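Local structure of CAS6A (Thermus thermophilus, 4C97) at residues S119-F131 and T193-A207. The protein probably acts as a CRISPR-associated endoribonuclease of the Cas6 family, cleaving CRISPR RNA precursors for antiviral defence. The protein carries 1 engineered substitution. Sequence-based numbering, arbitrary orientation. Where two conformers were deposited one is given.
Sequences SRDLALRFASPTF and TAGFVGRVVYHLPRA. With SO4 (sulfate ion), chain D.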
ATOM      1  N   SER A 119      15.758   6.088 -11.395  1.00 15.54           N
ATOM      2  CA  SER A 119      15.203   6.067 -12.720  1.00 16.52           C
ATOM      3  C   SER A 119      14.231   7.216 -12.834  1.00 14.51           C
ATOM      4  O   SER A 119      13.572   7.561 -11.864  1.00 11.48           O
ATOM      5  CB  SER A 119      14.477   4.746 -12.992  1.00 15.04           C
ATOM      6  OG  SER A 119      13.828   4.827 -14.252  1.00 13.88           O
ATOM      7  N   ARG A 120      14.165   7.804 -14.019  0.50 14.55           N
ATOM      8  CA  ARG A 120      13.181   8.836 -14.340  0.50 16.78           C
ATOM      9  C   ARG A 120      11.781   8.279 -14.497  0.50 14.25           C
ATOM     10  O   ARG A 120      10.811   9.026 -14.438  0.50 12.87           O
ATOM     11  CB  ARG A 120      13.584   9.543 -15.629  0.50 19.09           C
ATOM     12  CG  ARG A 120      14.882  10.275 -15.508  0.50 25.77           C
ATOM     13  CD  ARG A 120      15.214  11.037 -16.758  0.50 27.76           C
ATOM     14  NE  ARG A 120      15.989  12.229 -16.424  0.50 39.25           N
ATOM     15  CZ  ARG A 120      17.301  12.365 -16.572  0.50 39.82           C
ATOM     16  NH1 ARG A 120      18.045  11.383 -17.072  0.50 49.51           N
ATOM     17  NH2 ARG A 120      17.872  13.509 -16.225  0.50 27.36           N
ATOM     18  N   ASP A 121      11.679   6.965 -14.672  1.00 12.17           N
ATOM     19  CA  ASP A 121      10.401   6.302 -14.898  1.00 11.71           C
ATOM     20  C   ASP A 121       9.945   5.519 -13.676  1.00 12.91           C
ATOM     21  O   ASP A 121      10.758   4.919 -12.957  1.00 12.87           O
ATOM     22  CB  ASP A 121      10.484   5.317 -16.057  1.00 15.53           C
ATOM     23  CG  ASP A 121      10.780   5.980 -17.379  1.00 28.36           C
ATOM     24  OD1 ASP A 121      10.334   7.125 -17.592  1.00 23.87           O
ATOM     25  OD2 ASP A 121      11.470   5.333 -18.197  1.00 28.63           O
ATOM     26  N   LEU A 122       8.645   5.532 -13.423  1.00 10.45           N
ATOM     27  CA  LEU A 122       8.069   4.691 -12.381  1.00 11.77           C
ATOM     28  C   LEU A 122       6.754   4.116 -12.875  1.00 13.05           C
ATOM     29  O   LEU A 122       5.789   4.852 -13.138  1.00 10.11           O
ATOM     30  CB  LEU A 122       7.867   5.471 -11.077  1.00  9.20           C
ATOM     31  CG  LEU A 122       7.144   4.686  -9.959  1.00 10.96           C
ATOM     32  CD1 LEU A 122       7.957   3.481  -9.510  1.00 20.26           C
ATOM     33  CD2 LEU A 122       6.797   5.591  -8.819  1.00 10.38           C
ATOM     34  N   ALA A 123       6.731   2.799 -13.049  1.00 10.39           N
ATOM     35  CA  ALA A 123       5.517   2.107 -13.460  1.00 13.52           C
ATOM     36  C   ALA A 123       4.842   1.564 -12.221  1.00 13.80           C
ATOM     37  O   ALA A 123       5.429   0.766 -11.506  1.00 11.17           O
ATOM     38  CB  ALA A 123       5.844   0.973 -14.403  1.00 14.63           C
ATOM     39  N   LEU A 124       3.625   2.018 -11.970  1.00 10.03           N
ATOM     40  CA  LEU A 124       2.843   1.517 -10.856  1.00  8.39           C
ATOM     41  C   LEU A 124       1.652   0.746 -11.351  1.00 12.83           C
ATOM     42  O   LEU A 124       0.982   1.138 -12.315  1.00 12.76           O
ATOM     43  CB  LEU A 124       2.347   2.651  -9.960  1.00 11.39           C
ATOM     44  CG  LEU A 124       3.390   3.378  -9.140  1.00 12.76           C
ATOM     45  CD1 LEU A 124       2.726   4.493  -8.360  1.00 11.63           C
ATOM     46  CD2 LEU A 124       4.097   2.399  -8.195  1.00 16.35           C
ATOM     47  N   ARG A 125       1.398  -0.362 -10.670  1.00  8.59           N
ATOM     48  CA  ARG A 125       0.169  -1.107 -10.861  0.50 10.92           C
ATOM     49  C   ARG A 125      -0.726  -0.876  -9.663  1.00 11.59           C
ATOM     50  O   ARG A 125      -0.336  -1.087  -8.503  1.00 10.00           O
ATOM     51  CB  ARG A 125       0.391  -2.608 -11.065  0.50 16.64           C
ATOM     52  CG  ARG A 125      -0.930  -3.332 -11.356  0.50 21.60           C
ATOM     53  CD  ARG A 125      -0.766  -4.733 -11.892  0.50 29.23           C
ATOM     54  NE  ARG A 125      -0.587  -5.707 -10.820  0.50 29.60           N
ATOM     55  CZ  ARG A 125      -1.581  -6.255 -10.122  0.50 25.88           C
ATOM     56  NH1 ARG A 125      -2.846  -5.938 -10.366  0.50 28.46           N
ATOM     57  NH2 ARG A 125      -1.302  -7.131  -9.173  0.50 18.99           N
ATOM     58  N   PHE A 126      -1.928  -0.417  -9.961  1.00  9.13           N
ATOM     59  CA  PHE A 126      -2.958  -0.171  -8.969  1.00 10.28           C
ATOM     60  C   PHE A 126      -3.846  -1.395  -8.985  1.00 11.02           C
ATOM     61  O   PHE A 126      -4.586  -1.648  -9.945  1.00 10.21           O
ATOM     62  CB  PHE A 126      -3.729   1.105  -9.326  1.00  9.23           C
ATOM     63  CG  PHE A 126      -2.859   2.342  -9.339  1.00  8.17           C
ATOM     64  CD1 PHE A 126      -2.634   3.056  -8.178  1.00 10.45           C
ATOM     65  CD2 PHE A 126      -2.207   2.752 -10.502  1.00  9.47           C
ATOM     66  CE1 PHE A 126      -1.833   4.170  -8.178  1.00 10.50           C
ATOM     67  CE2 PHE A 126      -1.414   3.854 -10.496  1.00  9.25           C
ATOM     68  CZ  PHE A 126      -1.205   4.562  -9.342  1.00 10.74           C
ATOM     69  N   ALA A 127      -3.727  -2.168  -7.908  1.00 11.94           N
ATOM     70  CA  ALA A 127      -4.281  -3.516  -7.824  1.00 10.52           C
ATOM     71  C   ALA A 127      -5.624  -3.558  -7.107  1.00 12.31           C
ATOM     72  O   ALA A 127      -6.307  -4.584  -7.133  1.00 15.29           O
ATOM     73  CB  ALA A 127      -3.289  -4.458  -7.134  1.00 15.09           C
ATOM     74  N   SER A 128      -5.975  -2.479  -6.418  1.00 11.80           N
ATOM     75  CA  SER A 128      -7.322  -2.333  -5.876  1.00  9.63           C
ATOM     76  C   SER A 128      -7.738  -0.894  -6.121  1.00  9.55           C
ATOM     77  O   SER A 128      -6.896  -0.047  -6.393  1.00  9.57           O
ATOM     78  CB  SER A 128      -7.356  -2.685  -4.397  1.00 12.69           C
ATOM     79  OG  SER A 128      -6.862  -1.622  -3.621  1.00 11.06           O
ATOM     80  N   PRO A 129      -9.035  -0.596  -6.015  1.00 10.47           N
ATOM     81  CA  PRO A 129      -9.461   0.750  -6.426  1.00 13.14           C
ATOM     82  C   PRO A 129      -8.760   1.849  -5.631  1.00  9.37           C
ATOM     83  O   PRO A 129      -8.682   1.781  -4.407  1.00 10.18           O
ATOM     84  CB  PRO A 129     -10.974   0.724  -6.167  1.00 10.72           C
ATOM     85  CG  PRO A 129     -11.336  -0.731  -6.310  1.00 12.11           C
ATOM     86  CD  PRO A 129     -10.179  -1.458  -5.670  1.00 10.37           C
ATOM     87  N   THR A 130      -8.238   2.836  -6.347  1.00  8.99           N
ATOM     88  CA  THR A 130      -7.397   3.875  -5.777  1.00  8.87           C
ATOM     89  C   THR A 130      -8.036   5.234  -5.997  1.00  9.00           C
ATOM     90  O   THR A 130      -8.460   5.563  -7.116  1.00  9.00           O
ATOM     91  CB  THR A 130      -5.998   3.819  -6.421  1.00  8.54           C
ATOM     92  OG1 THR A 130      -5.399   2.527  -6.196  1.00  8.89           O
ATOM     93  CG2 THR A 130      -5.101   4.890  -5.866  1.00 10.51           C
ATOM     94  N   PHE A 131      -8.136   6.026  -4.932  1.00  9.89           N
ATOM     95  CA  PHE A 131      -8.750   7.340  -5.008  1.00 11.33           C
ATOM     96  C   PHE A 131      -8.176   8.287  -3.961  1.00 10.53           C
ATOM     97  O   PHE A 131      -7.405   7.876  -3.067  1.00 10.73           O
ATOM     98  CB  PHE A 131     -10.292   7.241  -4.920  1.00 10.63           C
ATOM     99  CG  PHE A 131     -10.798   6.582  -3.657  1.00 10.30           C
ATOM    100  CD1 PHE A 131     -11.066   7.342  -2.532  1.00 13.60           C
ATOM    101  CD2 PHE A 131     -11.026   5.212  -3.603  1.00 11.69           C
ATOM    102  CE1 PHE A 131     -11.547   6.748  -1.370  1.00 15.07           C
ATOM    103  CE2 PHE A 131     -11.499   4.622  -2.431  1.00 13.19           C
ATOM    104  CZ  PHE A 131     -11.747   5.393  -1.334  1.00 15.32           C
ATOM    105  N   THR A 193     -18.296   6.889  -4.727  1.00 15.98           N
ATOM    106  CA  THR A 193     -16.857   6.835  -4.885  1.00 14.33           C
ATOM    107  C   THR A 193     -16.460   5.675  -5.772  1.00 17.05           C
ATOM    108  O   THR A 193     -16.915   4.558  -5.574  1.00 15.27           O
ATOM    109  CB  THR A 193     -16.177   6.664  -3.520  1.00 13.52           C
ATOM    110  OG1 THR A 193     -16.501   7.782  -2.691  1.00 19.40           O
ATOM    111  CG2 THR A 193     -14.656   6.551  -3.648  1.00 12.83           C
ATOM    112  N   ALA A 194     -15.623   5.961  -6.767  1.00 15.97           N
ATOM    113  CA  ALA A 194     -14.949   4.914  -7.519  1.00 17.23           C
ATOM    114  C   ALA A 194     -13.451   5.079  -7.341  1.00 12.63           C
ATOM    115  O   ALA A 194     -12.979   6.116  -6.858  1.00 13.97           O
ATOM    116  CB  ALA A 194     -15.316   4.966  -8.990  1.00 16.65           C
ATOM    117  N   GLY A 195     -12.707   4.027  -7.671  1.00 11.01           N
ATOM    118  CA  GLY A 195     -11.266   4.088  -7.644  1.00  8.79           C
ATOM    119  C   GLY A 195     -10.641   3.452  -8.864  1.00  8.88           C
ATOM    120  O   GLY A 195     -11.184   2.517  -9.447  1.00 10.99           O
ATOM    121  N   PHE A 196      -9.493   3.990  -9.264  1.00  8.70           N
ATOM    122  CA  PHE A 196      -8.757   3.479 -10.414  1.00 11.66           C
ATOM    123  C   PHE A 196      -8.058   2.159 -10.132  1.00  9.38           C
ATOM    124  O   PHE A 196      -7.464   1.977  -9.068  1.00  8.96           O
ATOM    125  CB  PHE A 196      -7.695   4.488 -10.826  1.00  8.64           C
ATOM    126  CG  PHE A 196      -6.952   4.109 -12.084  1.00  9.76           C
ATOM    127  CD1 PHE A 196      -7.499   4.380 -13.317  1.00 13.26           C
ATOM    128  CD2 PHE A 196      -5.699   3.512 -12.029  1.00  9.79           C
ATOM    129  CE1 PHE A 196      -6.825   4.038 -14.469  1.00 11.18           C
ATOM    130  CE2 PHE A 196      -5.024   3.177 -13.187  1.00  9.60           C
ATOM    131  CZ  PHE A 196      -5.572   3.443 -14.391  1.00 10.52           C
ATOM    132  N   VAL A 197      -8.125   1.266 -11.114  1.00  9.44           N
ATOM    133  CA  VAL A 197      -7.360   0.028 -11.152  1.00  9.07           C
ATOM    134  C   VAL A 197      -6.716  -0.074 -12.518  1.00  9.58           C
ATOM    135  O   VAL A 197      -7.379   0.185 -13.548  1.00 12.41           O
ATOM    136  CB  VAL A 197      -8.266  -1.197 -10.903  1.00 13.77           C
ATOM    137  CG1 VAL A 197      -7.524  -2.498 -11.082  1.00 22.99           C
ATOM    138  CG2 VAL A 197      -8.835  -1.144  -9.486  1.00 13.42           C
ATOM    139  N   GLY A 198      -5.443  -0.483 -12.546  1.00  9.42           N
ATOM    140  CA  GLY A 198      -4.725  -0.515 -13.810  1.00  9.98           C
ATOM    141  C   GLY A 198      -3.259  -0.158 -13.659  1.00  9.61           C
ATOM    142  O   GLY A 198      -2.692  -0.333 -12.601  1.00 11.66           O
ATOM    143  N   ARG A 199      -2.656   0.332 -14.738  1.00 10.56           N
ATOM    144  CA  ARG A 199      -1.228   0.596 -14.749  1.00  9.90           C
ATOM    145  C   ARG A 199      -0.966   1.998 -15.258  1.00 10.29           C
ATOM    146  O   ARG A 199      -1.533   2.410 -16.285  1.00 13.05           O
ATOM    147  CB  ARG A 199      -0.531  -0.418 -15.655  1.00 10.68           C
ATOM    148  CG  ARG A 199       0.957  -0.254 -15.792  1.00 25.44           C
ATOM    149  CD  ARG A 199       1.498  -1.407 -16.640  1.00 32.72           C
ATOM    150  NE  ARG A 199       2.953  -1.491 -16.659  1.00 38.51           N
ATOM    151  CZ  ARG A 199       3.726  -0.775 -17.460  1.00 40.82           C
ATOM    152  NH1 ARG A 199       3.180   0.093 -18.296  1.00 47.77           N
ATOM    153  NH2 ARG A 199       5.044  -0.920 -17.421  1.00 48.45           N
ATOM    154  N   VAL A 200      -0.106   2.723 -14.547  1.00  9.81           N
ATOM    155  CA  VAL A 200       0.314   4.041 -15.015  1.00  9.54           C
ATOM    156  C   VAL A 200       1.841   4.100 -14.993  1.00 10.91           C
ATOM    157  O   VAL A 200       2.460   3.658 -14.033  1.00 12.39           O
ATOM    158  CB  VAL A 200      -0.263   5.166 -14.127  1.00  9.10           C
ATOM    159  CG1 VAL A 200       0.135   6.514 -14.700  1.00  9.75           C
ATOM    160  CG2 VAL A 200      -1.786   5.065 -14.031  1.00 10.05           C
ATOM    161  N   VAL A 201       2.438   4.638 -16.062  1.00 11.07           N
ATOM    162  CA  VAL A 201       3.874   4.897 -16.051  1.00 11.84           C
ATOM    163  C   VAL A 201       4.109   6.407 -15.944  1.00 10.19           C
ATOM    164  O   VAL A 201       3.733   7.173 -16.821  1.00 10.88           O
ATOM    165  CB  VAL A 201       4.565   4.318 -17.283  1.00 13.33           C
ATOM    166  CG1 VAL A 201       6.072   4.524 -17.177  1.00 15.89           C
ATOM    167  CG2 VAL A 201       4.238   2.833 -17.437  1.00 12.77           C
ATOM    168  N   TYR A 202       4.741   6.788 -14.844  1.00 10.02           N
ATOM    169  CA  TYR A 202       5.135   8.158 -14.529  1.00 11.61           C
ATOM    170  C   TYR A 202       6.543   8.405 -15.007  1.00 13.19           C
ATOM    171  O   TYR A 202       7.373   7.492 -15.036  1.00 12.25           O
ATOM    172  CB  TYR A 202       5.045   8.410 -13.012  1.00  9.09           C
ATOM    173  CG  TYR A 202       3.637   8.174 -12.519  1.00  9.83           C
ATOM    174  CD1 TYR A 202       2.675   9.168 -12.621  1.00 10.74           C
ATOM    175  CD2 TYR A 202       3.262   6.940 -12.008  1.00  9.74           C
ATOM    176  CE1 TYR A 202       1.380   8.945 -12.213  1.00  9.37           C
ATOM    177  CE2 TYR A 202       1.967   6.702 -11.587  1.00  9.01           C
ATOM    178  CZ  TYR A 202       1.029   7.717 -11.700  1.00  9.34           C
ATOM    179  OH  TYR A 202      -0.267   7.510 -11.330  1.00 11.00           O
ATOM    180  N   HIS A 203       6.807   9.644 -15.401  1.00 11.85           N
ATOM    181  CA  HIS A 203       8.107   9.997 -15.916  1.00 11.07           C
ATOM    182  C   HIS A 203       8.451  11.395 -15.452  1.00 14.91           C
ATOM    183  O   HIS A 203       7.634  12.314 -15.603  1.00 15.00           O
ATOM    184  CB  HIS A 203       8.090   9.947 -17.425  1.00 12.07           C
ATOM    185  CG  HIS A 203       9.330  10.491 -18.040  1.00 16.89           C
ATOM    186  ND1 HIS A 203      10.531   9.825 -17.980  1.00 18.85           N
ATOM    187  CD2 HIS A 203       9.564  11.638 -18.714  1.00 18.51           C
ATOM    188  CE1 HIS A 203      11.458  10.536 -18.598  1.00 20.98           C
ATOM    189  NE2 HIS A 203      10.895  11.646 -19.049  1.00 22.41           N
ATOM    190  N   LEU A 204       9.649  11.551 -14.901  1.00 14.04           N
ATOM    191  CA  LEU A 204      10.134  12.841 -14.427  1.00 12.94           C
ATOM    192  C   LEU A 204      11.220  13.372 -15.360  1.00 14.90           C
ATOM    193  O   LEU A 204      12.374  12.909 -15.324  1.00 15.51           O
ATOM    194  CB  LEU A 204      10.688  12.709 -13.003  1.00 15.48           C
ATOM    195  CG  LEU A 204      11.267  13.985 -12.391  1.00 13.83           C
ATOM    196  CD1 LEU A 204      10.321  15.160 -12.528  1.00 16.90           C
ATOM    197  CD2 LEU A 204      11.633  13.766 -10.927  1.00 17.87           C
ATOM    198  N   PRO A 205      10.862  14.344 -16.213  1.00 14.65           N
ATOM    199  CA  PRO A 205      11.842  14.896 -17.145  1.00 20.45           C
ATOM    200  C   PRO A 205      12.992  15.536 -16.407  1.00 16.91           C
ATOM    201  O   PRO A 205      12.781  16.223 -15.401  1.00 17.91           O
ATOM    202  CB  PRO A 205      11.049  15.972 -17.901  1.00 20.61           C
ATOM    203  CG  PRO A 205       9.629  15.587 -17.729  1.00 19.77           C
ATOM    204  CD  PRO A 205       9.532  14.946 -16.385  1.00 16.05           C
ATOM    205  N   ARG A 206      14.180  15.336 -16.956  1.00 17.86           N
ATOM    206  CA  ARG A 206      15.431  15.904 -16.460  1.00 24.24           C
ATOM    207  C   ARG A 206      15.633  15.712 -14.974  1.00 20.38           C
ATOM    208  O   ARG A 206      16.187  16.582 -14.302  1.00 19.74           O
ATOM    209  CB  ARG A 206      15.520  17.397 -16.798  1.00 29.99           C
ATOM    210  CG  ARG A 206      15.332  17.722 -18.275  1.00 36.78           C
ATOM    211  CD  ARG A 206      16.594  17.427 -19.138  1.00 47.21           C
ATOM    212  NE  ARG A 206      17.756  18.289 -18.873  1.00 53.21           N
ATOM    213  CZ  ARG A 206      18.872  17.914 -18.244  1.00 57.63           C
ATOM    214  NH1 ARG A 206      19.014  16.683 -17.767  1.00 52.57           N
ATOM    215  NH2 ARG A 206      19.861  18.786 -18.084  1.00 62.18           N
ATOM    216  N   ALA A 207      15.195  14.573 -14.448  1.00 19.13           N
ATOM    217  CA  ALA A 207      15.432  14.287 -13.041  1.00 19.42           C
ATOM    218  C   ALA A 207      16.914  14.335 -12.715  1.00 18.38           C
ATOM    219  O   ALA A 207      17.734  13.754 -13.420  1.00 17.65           O
ATOM    220  CB  ALA A 207      14.885  12.910 -12.662  1.00 16.04           C
TER
HETATM  221  S   SO4 D1241      -3.939  -9.201  -7.457  1.00 44.75           S
HETATM  222  O1  SO4 D1241      -2.670  -8.691  -6.959  1.00 45.72           O
HETATM  223  O2  SO4 D1241      -4.352  -8.358  -8.580  1.00 46.89           O
HETATM  224  O3  SO4 D1241      -3.763 -10.572  -7.920  1.00 50.52           O
HETATM  225  O4  SO4 D1241      -5.010  -9.184  -6.468  1.00 33.61           O
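D121 and H203 face each other as a non-hydrogen-bonded pair of antiparallel strands, and their side chains supply the bond the backbone lacks there: H203 ND1 donates to D121 OD1 at 2.7 Å, coming in nearly along the C-O axis of D121, while OD1 lies 20° out of the imidazole plane. On the same face, the flat guanidinium of R199 lays one side over A123 CB, a methyl small enough to lie beneath it. The other face is largely apolar. F126, its CG beside the backbone N (chi1 -62°), reaches along the sheet so that CE2 touches V200 CG2 at 3.8 Å and CZ nears the Y202 hydroxyl. F196 turns its edge toward the F126 face in an offset edge-to-face pair, centroids 5.8 Å apart and planes at 80°. L124 CD1 adds to this layer, touching Y202 CE2.

Paired backbone bonds at L122-Y202, L124-V200 and F126-G198 hold these side chains in register. Both strands then turn a corner, at S128 and at G198, and the register shifts by two in a beta bulge before T130 and F196 pair again. At G198 a CB would press against the carbonyl O of V197, so glycine suits the corner. Beyond the bulge, T193 CG2 sits squarely over the F131 ring, 3.6 Å from its centroid, a CH-pi contact suited to a methyl.

Helix 144-158 covers the apolar face through V147, and Y202 OH is satisfied by P142 O. On the polar face, R178 forms a salt bridge with the same D121 OD1, while E241 does so with R199. R125 NH2 donates to sulfate O1 at 3.0 Å, and W104 and R237 also bind this ion. Gripped by both R178 and H203, D121 OD1 fixes the imidazole's rotation, whereas the sulfate, probably from the crystallisation liquor, marks an anion-binding spot consistent with a site for RNA phosphate.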